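Local coordinates for biofilm-surface layer protein A (Bacillus subtilis, PDB 4BHU), which self-polymerizes into a mechanically robust surface layer that makes Bacillus subtilis biofilms hydrophobic and is required for complex colony architecture, at residues C[38-43]-C[106-111]; C[97-102]-C[125-130]; C[29-34]-C[78-83]. The protein carries 1 engineered substitution. All coordinates share one frame; numbering follows the deposited sequence.

In the fold
Interactions 1 and 3 lie on the same side of the chain's centre, their own centres about 11 Å apart, where strands 39-43 and 72-81 are neighbours in one antiparallel sheet; G38 O and A78 N, 2.8 Å apart, probably form a hydrogen bond. Interaction 3 also ties strand 22-30 of the three-stranded sheet to 72-81. Interaction 2 sits opposite, about 30 Å from interaction 1 and 33 Å from interaction 3 between centres, yet shares strand 100-109 with interaction 1. In sequence, interaction 3 closes before interaction 2 opens; interaction 1 alternates with both. Interactions 1 and 3 adjoin the hydrophobic cap, thought to serve surface-layer assembly, and interaction 2 the C-terminal end of the same immunoglobulin-like body.

Interaction 1. Residues C[38-43]-C[106-111]; sequences GVMEFT and AENKSL
The backbone of G38 is met by the side chain of S110, S110 CB lying 3.5 Å from G38 C. V39 O then accepts K109 N at 2.9 Å, a bond bent to 138° at the hydrogen. On the buried face, selenomethionine M40 runs side by side with N108: bent at chi2 (-103°), it brings CE to 3.9 Å from N108 OD1. That oxygen is already gripped twice, by S110 N and, at 2.6 Å on an in-plane lone pair, by S110 OG. The first of these bonds makes an Asx turn where the strand leaves its line. E41 forms the regular hydrogen-bonded pair with E107: E41 N gives to E107 O, and E107 N to E41 O, the latter at 2.8 Å. Its extended side chain passes obliquely over K109, OE1 lying 3.7 Å from K109 CD, but the charged ends do not meet; E41 is salt-bridged to R74, and a water joins E41 OE2 to E107 OE1. F42 finally lays one ring face over the methyl of A106, with CD2 4.0 Å from A106 CB. M40, F42, A106 and the amide of N108 thus share the buried face, E41, E107 and K109 the other. The strands, antiparallel at 158°, belong to the immunoglobulin-like β-sandwich of BslA, near the corners at 38 and 110-111 that link them to the hydrophobic cap.

Interaction 2. Residues C[97-102]-C[125-130]; sequences PAAGTY and VAKRST
V125 fills the tight half of this contact, its two methyls sent to different partners. With CG1 anti to the backbone N (chi1 175°), that methyl comes to 3.4 Å from P97 O, while CG2 approaches the Y102 ring obliquely, 3.9 Å from both CD1 and CE1. The ring is held from its far end: Y102 OH gives a hydrogen bond of 2.6 Å to A98 O, which lies in the ring plane and accepts on an in-plane lone pair. F48 meets the same ring edge-to-face. Backbone bonds close the pair, V125 N reaching G100 O at 2.9 Å and G100 N reaching V125 O at 3.1 Å. G100 has a phi of 159°, a conformation open chiefly to glycine. This hydrogen-bonded antiparallel pair marks the end of the ladder between strands 100-109 and 119-125 in the immunoglobulin-like domain; past it the regular pairing stops and the two segments diverge, apart from A99 against K127. T101, on the outward side, hydrogen-bonds through OG1 to D124 OD1. Contacts thin out beyond V125: the A99 methyl rests on the K127 chain, A99 CB to K127 CG being 3.6 Å, but the chain bends at chi3 and carries the ammonium off toward solvent. E19 tethers both segments at this looser side, its OE1 taking the amide of A99 and its OE2 that of R128. S129 and T130 run on as an exposed tail without contact to 97-102; they touch crystal neighbours, so their course may reflect the lattice.

Interaction 3. Residues C[29-34]-C[78-83]; sequences YRPNTL and ALDLLG
D80 turns its carboxylate onto T33, and OD2 carries two bonds from that one residue. T33 N meets it nearly along the C-O axis at 2.8 Å; T33 OG1 comes on the anti side, 2.7 Å away and 32° out of the carboxylate plane, from the same face. The D80 side chain reaches there with CG anti to the backbone N (chi1 -167°), passing the ring of P31, whose CG is 3.7 Å from D80 OD2. OD1 is served by G85 N and by a water that also takes N32 N, so this buried carboxylate has several donors, which probably favour its charged form. S36 OG is a further partner of T33 OG1. Next comes L81, whose CA lies 3.3 Å from L34 O. Its side chain, like that of L79, belongs to the hydrophobic cap of this family, set on the immunoglobulin-like body, and packs on I113 of a neighbouring subunit. L82 and G83 then turn the chain with positive phi. L82 N gives a nearly straight bond (169°) to L34 O, from above the carbonyl plane, while L82 CD2 touches L34 CD2 at 4.1 Å; G83 N bonds T33 O at 2.8 Å. At the guanidinium edge of R30, R30 NH1 meets an in-plane lone pair of G83 O, 2.9 Å away, and R30 NH2 is salt-bridged to E86.

Interaction 1. Residues C[38-43]-C[106-111]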
loop_
_atom_site.group_PDB
_atom_site.type_symbol
_atom_site.label_atom_id
_atom_site.label_comp_id
_atom_site.label_asym_id
_atom_site.label_seq_id
_atom_site.Cartn_x
_atom_site.Cartn_y
_atom_site.Cartn_z
ATOM N N GLY C 38 13.325 -11.219 -7.359
ATOM C CA GLY C 38 14.276 -12.124 -7.962
ATOM C C GLY C 38 14.315 -12.032 -9.480
ATOM O O GLY C 38 14.039 -10.988 -10.044
ATOM N N VAL C 39 14.597 -13.164 -10.132
ATOM C CA VAL C 39 14.891 -13.178 -11.561
ATOM C C VAL C 39 13.661 -13.019 -12.449
ATOM O O VAL C 39 12.670 -13.723 -12.267
ATOM C CB VAL C 39 15.588 -14.500 -11.969
ATOM C CG1 VAL C 39 15.782 -14.536 -13.467
ATOM C CG2 VAL C 39 16.918 -14.687 -11.229
HETATM N N MSE C 40 13.739 -12.084 -13.403
HETATM C CA MSE C 40 12.800 -11.983 -14.512
HETATM C C MSE C 40 13.622 -12.100 -15.793
HETATM O O MSE C 40 14.752 -11.643 -15.844
HETATM C CB MSE C 40 12.100 -10.630 -14.536
HETATM C CG MSE C 40 11.731 -10.123 -13.181
HETATM SE SE MSE C 40 9.839 -10.450 -13.016
HETATM C CE MSE C 40 9.488 -10.123 -11.059
ATOM N N GLU C 41 13.054 -12.698 -16.826
ATOM C CA GLU C 41 13.837 -13.013 -18.021
ATOM C C GLU C 41 13.049 -12.765 -19.309
ATOM O O GLU C 41 11.923 -13.230 -19.434
ATOM C CB GLU C 41 14.253 -14.481 -17.892
ATOM C CG GLU C 41 14.960 -15.123 -19.027
ATOM C CD GLU C 41 15.286 -16.588 -18.703
ATOM O OE1 GLU C 41 16.050 -16.799 -17.747
ATOM O OE2 GLU C 41 14.765 -17.508 -19.386
ATOM N N PHE C 42 13.661 -12.061 -20.261
ATOM C CA PHE C 42 13.121 -11.893 -21.605
ATOM C C PHE C 42 13.797 -12.886 -22.556
ATOM O O PHE C 42 14.987 -13.149 -22.429
ATOM C CB PHE C 42 13.417 -10.480 -22.167
ATOM C CG PHE C 42 12.682 -9.346 -21.496
ATOM C CD1 PHE C 42 13.113 -8.836 -20.288
ATOM C CD2 PHE C 42 11.592 -8.753 -22.117
ATOM C CE1 PHE C 42 12.454 -7.759 -19.690
ATOM C CE2 PHE C 42 10.925 -7.685 -21.540
ATOM C CZ PHE C 42 11.370 -7.171 -20.332
ATOM N N THR C 43 13.027 -13.406 -23.509
ATOM C CA THR C 43 13.529 -14.315 -24.549
ATOM C C THR C 43 13.194 -13.703 -25.901
ATOM O O THR C 43 12.046 -13.345 -26.147
ATOM C CB THR C 43 12.852 -15.694 -24.486
ATOM O OG1 THR C 43 12.991 -16.245 -23.180
ATOM C CG2 THR C 43 13.480 -16.671 -25.504
ATOM N N ALA C 106 8.408 -13.004 -22.039
ATOM C CA ALA C 106 8.977 -12.558 -20.781
ATOM C C ALA C 106 8.383 -13.407 -19.684
ATOM O O ALA C 106 7.181 -13.723 -19.728
ATOM C CB ALA C 106 8.691 -11.073 -20.567
ATOM N N GLU C 107 9.237 -13.828 -18.752
ATOM C CA GLU C 107 8.870 -14.777 -17.725
ATOM C C GLU C 107 9.396 -14.408 -16.354
ATOM O O GLU C 107 10.485 -13.880 -16.205
ATOM C CB GLU C 107 9.395 -16.163 -18.053
ATOM C CG GLU C 107 8.686 -17.235 -17.237
ATOM C CD GLU C 107 9.080 -18.640 -17.656
ATOM O OE1 GLU C 107 9.872 -18.768 -18.620
ATOM O OE2 GLU C 107 8.609 -19.595 -17.007
ATOM N N ASN C 108 8.579 -14.716 -15.364
ATOM C CA ASN C 108 8.863 -14.468 -13.966
ATOM C C ASN C 108 9.437 -15.734 -13.352
ATOM O O ASN C 108 8.760 -16.746 -13.221
ATOM C CB ASN C 108 7.556 -14.066 -13.271
ATOM C CG ASN C 108 7.743 -13.675 -11.812
ATOM O OD1 ASN C 108 8.778 -13.941 -11.205
ATOM N ND2 ASN C 108 6.734 -13.016 -11.252
ATOM N N LYS C 109 10.706 -15.689 -12.998
ATOM C CA LYS C 109 11.354 -16.815 -12.348
ATOM C C LYS C 109 11.779 -16.462 -10.926
ATOM O O LYS C 109 12.763 -16.997 -10.407
ATOM C CB LYS C 109 12.558 -17.232 -13.177
ATOM C CG LYS C 109 12.183 -17.500 -14.634
ATOM C CD LYS C 109 13.405 -17.905 -15.448
ATOM C CE LYS C 109 13.734 -19.348 -15.225
ATOM N NZ LYS C 109 12.793 -20.229 -15.985
ATOM N N SER C 110 11.027 -15.572 -10.299
ATOM C CA SER C 110 11.435 -15.024 -8.993
ATOM C C SER C 110 10.707 -15.687 -7.838
ATOM O O SER C 110 9.846 -16.516 -8.062
ATOM C CB SER C 110 11.161 -13.521 -8.978
ATOM O OG SER C 110 9.780 -13.250 -8.884
ATOM N N LEU C 111 11.048 -15.321 -6.602
ATOM C CA LEU C 111 10.162 -15.609 -5.482
ATOM C C LEU C 111 8.931 -14.740 -5.693
ATOM O O LEU C 111 9.041 -13.544 -5.880
ATOM C CB LEU C 111 10.815 -15.284 -4.137
ATOM C CG LEU C 111 12.182 -15.892 -3.828
ATOM C CD1 LEU C 111 12.872 -15.101 -2.725
ATOM C CD2 LEU C 111 12.051 -17.374 -3.450
HETATM O O HOH W 1 15.057 -15.465 -8.331
HETATM O O HOH W 2 11.566 -17.740 -20.127
#

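Interaction 2. Residues C[97-102]-C[125-130]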
loop_
_atom_site.group_PDB
_atom_site.type_symbol
_atom_site.label_atom_id
_atom_site.label_comp_id
_atom_site.label_asym_id
_atom_site.label_seq_id
_atom_site.Cartn_x
_atom_site.Cartn_y
_atom_site.Cartn_z
ATOM N N PRO C 97 14.923 -7.963 -39.417
ATOM C CA PRO C 97 15.064 -9.194 -40.204
ATOM C C PRO C 97 14.004 -9.282 -41.308
ATOM O O PRO C 97 13.275 -8.320 -41.536
ATOM C CB PRO C 97 14.858 -10.293 -39.144
ATOM C CG PRO C 97 13.877 -9.681 -38.169
ATOM C CD PRO C 97 14.269 -8.200 -38.109
ATOM N N ALA C 98 13.910 -10.442 -41.966
ATOM C CA ALA C 98 12.923 -10.675 -43.017
ATOM C C ALA C 98 11.511 -10.420 -42.561
ATOM O O ALA C 98 11.151 -10.712 -41.426
ATOM C CB ALA C 98 13.038 -12.122 -43.523
ATOM N N ALA C 99 10.694 -9.914 -43.473
ATOM C CA ALA C 99 9.301 -9.695 -43.196
ATOM C C ALA C 99 8.648 -10.956 -42.633
ATOM O O ALA C 99 8.904 -12.082 -43.076
ATOM C CB ALA C 99 8.590 -9.223 -44.438
ATOM N N GLY C 100 7.823 -10.758 -41.619
ATOM C CA GLY C 100 7.127 -11.854 -40.968
ATOM C C GLY C 100 6.713 -11.386 -39.575
ATOM O O GLY C 100 6.918 -10.220 -39.209
ATOM N N THR C 101 6.142 -12.301 -38.806
ATOM C CA THR C 101 5.728 -12.027 -37.424
ATOM C C THR C 101 6.734 -12.626 -36.453
ATOM O O THR C 101 7.163 -13.781 -36.627
ATOM C CB THR C 101 4.352 -12.657 -37.181
ATOM O OG1 THR C 101 3.397 -12.027 -38.038
ATOM C CG2 THR C 101 3.926 -12.503 -35.725
ATOM N N TYR C 102 7.130 -11.843 -35.444
ATOM C CA TYR C 102 8.167 -12.231 -34.503
ATOM C C TYR C 102 7.633 -12.136 -33.083
ATOM O O TYR C 102 7.099 -11.107 -32.709
ATOM C CB TYR C 102 9.404 -11.355 -34.647
ATOM C CG TYR C 102 10.119 -11.574 -35.966
ATOM C CD1 TYR C 102 9.687 -10.939 -37.124
ATOM C CD2 TYR C 102 11.201 -12.446 -36.053
ATOM C CE1 TYR C 102 10.322 -11.172 -38.366
ATOM C CE2 TYR C 102 11.842 -12.688 -37.288
ATOM C CZ TYR C 102 11.408 -12.039 -38.421
ATOM O OH TYR C 102 12.048 -12.280 -39.617
ATOM N N VAL C 125 7.075 -7.340 -39.010
ATOM C CA VAL C 125 8.031 -6.629 -39.846
ATOM C C VAL C 125 7.461 -6.644 -41.263
ATOM O O VAL C 125 7.159 -7.712 -41.798
ATOM C CB VAL C 125 9.414 -7.303 -39.805
ATOM C CG1 VAL C 125 10.392 -6.614 -40.786
ATOM C CG2 VAL C 125 9.981 -7.269 -38.371
ATOM N N ALA C 126 7.325 -5.458 -41.857
ATOM C CA ALA C 126 6.732 -5.286 -43.177
ATOM C C ALA C 126 7.683 -5.640 -44.334
ATOM O O ALA C 126 8.903 -5.566 -44.200
ATOM C CB ALA C 126 6.263 -3.842 -43.326
ATOM N N LYS C 127 7.103 -6.039 -45.461
ATOM C CA LYS C 127 7.868 -6.263 -46.680
ATOM C C LYS C 127 8.296 -4.924 -47.249
ATOM O O LYS C 127 7.555 -3.957 -47.179
ATOM C CB LYS C 127 7.005 -6.938 -47.731
ATOM C CG LYS C 127 6.786 -8.426 -47.506
ATOM C CD LYS C 127 5.719 -8.945 -48.456
ATOM C CE LYS C 127 6.077 -8.664 -49.922
ATOM N NZ LYS C 127 4.984 -9.044 -50.883
ATOM N N ARG C 128 9.480 -4.848 -47.824
ATOM C CA ARG C 128 9.790 -3.624 -48.548
ATOM C C ARG C 128 8.951 -3.458 -49.830
ATOM O O ARG C 128 8.562 -4.422 -50.496
ATOM C CB ARG C 128 11.270 -3.487 -48.808
ATOM C CG ARG C 128 11.891 -4.580 -49.565
ATOM C CD ARG C 128 13.375 -4.519 -49.277
ATOM N NE ARG C 128 13.819 -3.179 -48.865
ATOM C CZ ARG C 128 14.221 -2.212 -49.696
ATOM N NH1 ARG C 128 14.227 -2.403 -51.015
ATOM N NH2 ARG C 128 14.637 -1.043 -49.205
ATOM N N SER C 129 8.614 -2.213 -50.116
ATOM C CA SER C 129 7.689 -1.907 -51.192
ATOM C C SER C 129 8.424 -1.899 -52.523
ATOM O O SER C 129 9.656 -1.783 -52.575
ATOM C CB SER C 129 7.028 -0.547 -50.946
ATOM O OG SER C 129 8.017 0.455 -50.813
ATOM N N THR C 130 7.659 -2.009 -53.598
ATOM C CA THR C 130 8.216 -2.051 -54.944
ATOM C C THR C 130 7.596 -0.965 -55.830
ATOM O O THR C 130 6.608 -0.326 -55.419
ATOM C CB THR C 130 7.937 -3.414 -55.586
ATOM O OG1 THR C 130 6.519 -3.595 -55.688
ATOM C CG2 THR C 130 8.542 -4.534 -54.744
#

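Interaction 3. Residues C[29-34]-C[78-83]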
loop_
_atom_site.group_PDB
_atom_site.type_symbol
_atom_site.label_atom_id
_atom_site.label_comp_id
_atom_site.label_asym_id
_atom_site.label_seq_id
_atom_site.Cartn_x
_atom_site.Cartn_y
_atom_site.Cartn_z
ATOM N N TYR C 29 7.056 -5.196 -20.185
ATOM C CA TYR C 29 6.648 -6.365 -19.411
ATOM C C TYR C 29 6.151 -5.944 -18.037
ATOM O O TYR C 29 6.844 -5.221 -17.321
ATOM C CB TYR C 29 7.841 -7.260 -19.240
ATOM C CG TYR C 29 7.683 -8.473 -18.341
ATOM C CD1 TYR C 29 6.599 -9.338 -18.472
ATOM C CD2 TYR C 29 8.678 -8.816 -17.442
ATOM C CE1 TYR C 29 6.478 -10.454 -17.698
ATOM C CE2 TYR C 29 8.563 -9.958 -16.642
ATOM C CZ TYR C 29 7.464 -10.776 -16.803
ATOM O OH TYR C 29 7.334 -11.925 -16.082
ATOM N N ARG C 30 4.964 -6.438 -17.695
ATOM C CA ARG C 30 4.389 -6.289 -16.373
ATOM C C ARG C 30 4.131 -7.671 -15.821
ATOM O O ARG C 30 3.238 -8.380 -16.311
ATOM C CB ARG C 30 3.091 -5.557 -16.464
ATOM C CG ARG C 30 3.270 -4.119 -16.588
ATOM C CD ARG C 30 2.648 -3.403 -15.352
ATOM N NE ARG C 30 2.726 -2.002 -15.680
ATOM C CZ ARG C 30 2.448 -1.009 -14.884
ATOM N NH1 ARG C 30 2.028 -1.238 -13.636
ATOM N NH2 ARG C 30 2.565 0.219 -15.374
ATOM N N PRO C 31 4.950 -8.088 -14.866
ATOM C CA PRO C 31 4.741 -9.401 -14.252
ATOM C C PRO C 31 3.413 -9.466 -13.517
ATOM O O PRO C 31 2.833 -10.562 -13.406
ATOM C CB PRO C 31 5.958 -9.575 -13.326
ATOM C CG PRO C 31 6.543 -8.244 -13.178
ATOM C CD PRO C 31 6.195 -7.448 -14.402
ATOM N N ASN C 32 2.905 -8.331 -13.057
ATOM C CA ASN C 32 1.540 -8.251 -12.534
ATOM C C ASN C 32 1.312 -9.177 -11.352
ATOM O O ASN C 32 0.357 -9.966 -11.330
ATOM C CB ASN C 32 0.492 -8.532 -13.630
ATOM C CG ASN C 32 -0.893 -8.022 -13.251
ATOM O OD1 ASN C 32 -1.027 -7.067 -12.474
ATOM N ND2 ASN C 32 -1.940 -8.689 -13.756
ATOM N N THR C 33 2.180 -9.066 -10.358
ATOM C CA THR C 33 2.074 -9.906 -9.193
ATOM C C THR C 33 1.811 -9.075 -7.944
ATOM O O THR C 33 2.019 -7.846 -7.903
ATOM C CB THR C 33 3.336 -10.764 -8.949
ATOM O OG1 THR C 33 4.445 -9.912 -8.612
ATOM C CG2 THR C 33 3.697 -11.641 -10.166
ATOM N N LEU C 34 1.401 -9.761 -6.890
ATOM C CA LEU C 34 1.211 -9.106 -5.618
ATOM C C LEU C 34 2.555 -8.672 -5.048
ATOM O O LEU C 34 2.712 -7.528 -4.629
ATOM C CB LEU C 34 0.476 -10.005 -4.651
ATOM C CG LEU C 34 -1.029 -10.087 -4.863
ATOM C CD1 LEU C 34 -1.621 -11.017 -3.830
ATOM C CD2 LEU C 34 -1.668 -8.710 -4.794
ATOM N N ALA C 78 14.800 -8.261 -9.755
ATOM C CA ALA C 78 13.619 -7.476 -10.012
ATOM C C ALA C 78 12.761 -7.443 -8.757
ATOM O O ALA C 78 12.838 -8.346 -7.917
ATOM C CB ALA C 78 12.820 -8.060 -11.127
ATOM N N LEU C 79 11.938 -6.407 -8.668
ATOM C CA LEU C 79 10.985 -6.241 -7.570
ATOM C C LEU C 79 9.636 -5.888 -8.191
ATOM O O LEU C 79 9.570 -5.120 -9.166
ATOM C CB LEU C 79 11.463 -5.145 -6.628
ATOM C CG LEU C 79 10.619 -4.849 -5.367
ATOM C CD1 LEU C 79 10.617 -6.056 -4.464
ATOM C CD2 LEU C 79 11.233 -3.631 -4.673
ATOM N N ASP C 80 8.570 -6.475 -7.651
ATOM C CA ASP C 80 7.222 -6.154 -8.047
ATOM C C ASP C 80 6.397 -6.079 -6.774
ATOM O O ASP C 80 6.631 -6.844 -5.826
ATOM C CB ASP C 80 6.631 -7.248 -8.971
ATOM C CG ASP C 80 5.348 -6.807 -9.674
ATOM O OD1 ASP C 80 5.104 -5.598 -9.800
ATOM O OD2 ASP C 80 4.572 -7.686 -10.154
ATOM N N LEU C 81 5.428 -5.182 -6.795
ATOM C CA LEU C 81 4.488 -4.956 -5.691
ATOM C C LEU C 81 3.170 -4.466 -6.296
ATOM O O LEU C 81 3.142 -3.488 -7.047
ATOM C CB LEU C 81 5.057 -3.912 -4.733
ATOM C CG LEU C 81 4.116 -3.502 -3.584
ATOM C CD1 LEU C 81 3.916 -4.648 -2.646
ATOM C CD2 LEU C 81 4.651 -2.270 -2.838
ATOM N N LEU C 82 2.081 -5.188 -6.030
ATOM C CA LEU C 82 0.745 -4.771 -6.446
ATOM C C LEU C 82 0.589 -4.543 -7.944
ATOM O O LEU C 82 -0.252 -3.781 -8.389
ATOM C CB LEU C 82 0.281 -3.538 -5.645
ATOM C CG LEU C 82 0.266 -3.745 -4.124
ATOM C CD1 LEU C 82 0.009 -2.453 -3.322
ATOM C CD2 LEU C 82 -0.742 -4.830 -3.718
ATOM N N GLY C 83 1.368 -5.258 -8.742
ATOM C CA GLY C 83 1.292 -5.115 -10.173
ATOM C C GLY C 83 1.816 -3.775 -10.672
ATOM O O GLY C 83 1.557 -3.407 -11.823
HETATM O O HOH W 3 3.897 -5.758 -12.553
HETATM O O HOH W 4 0.362 -5.087 -13.929
#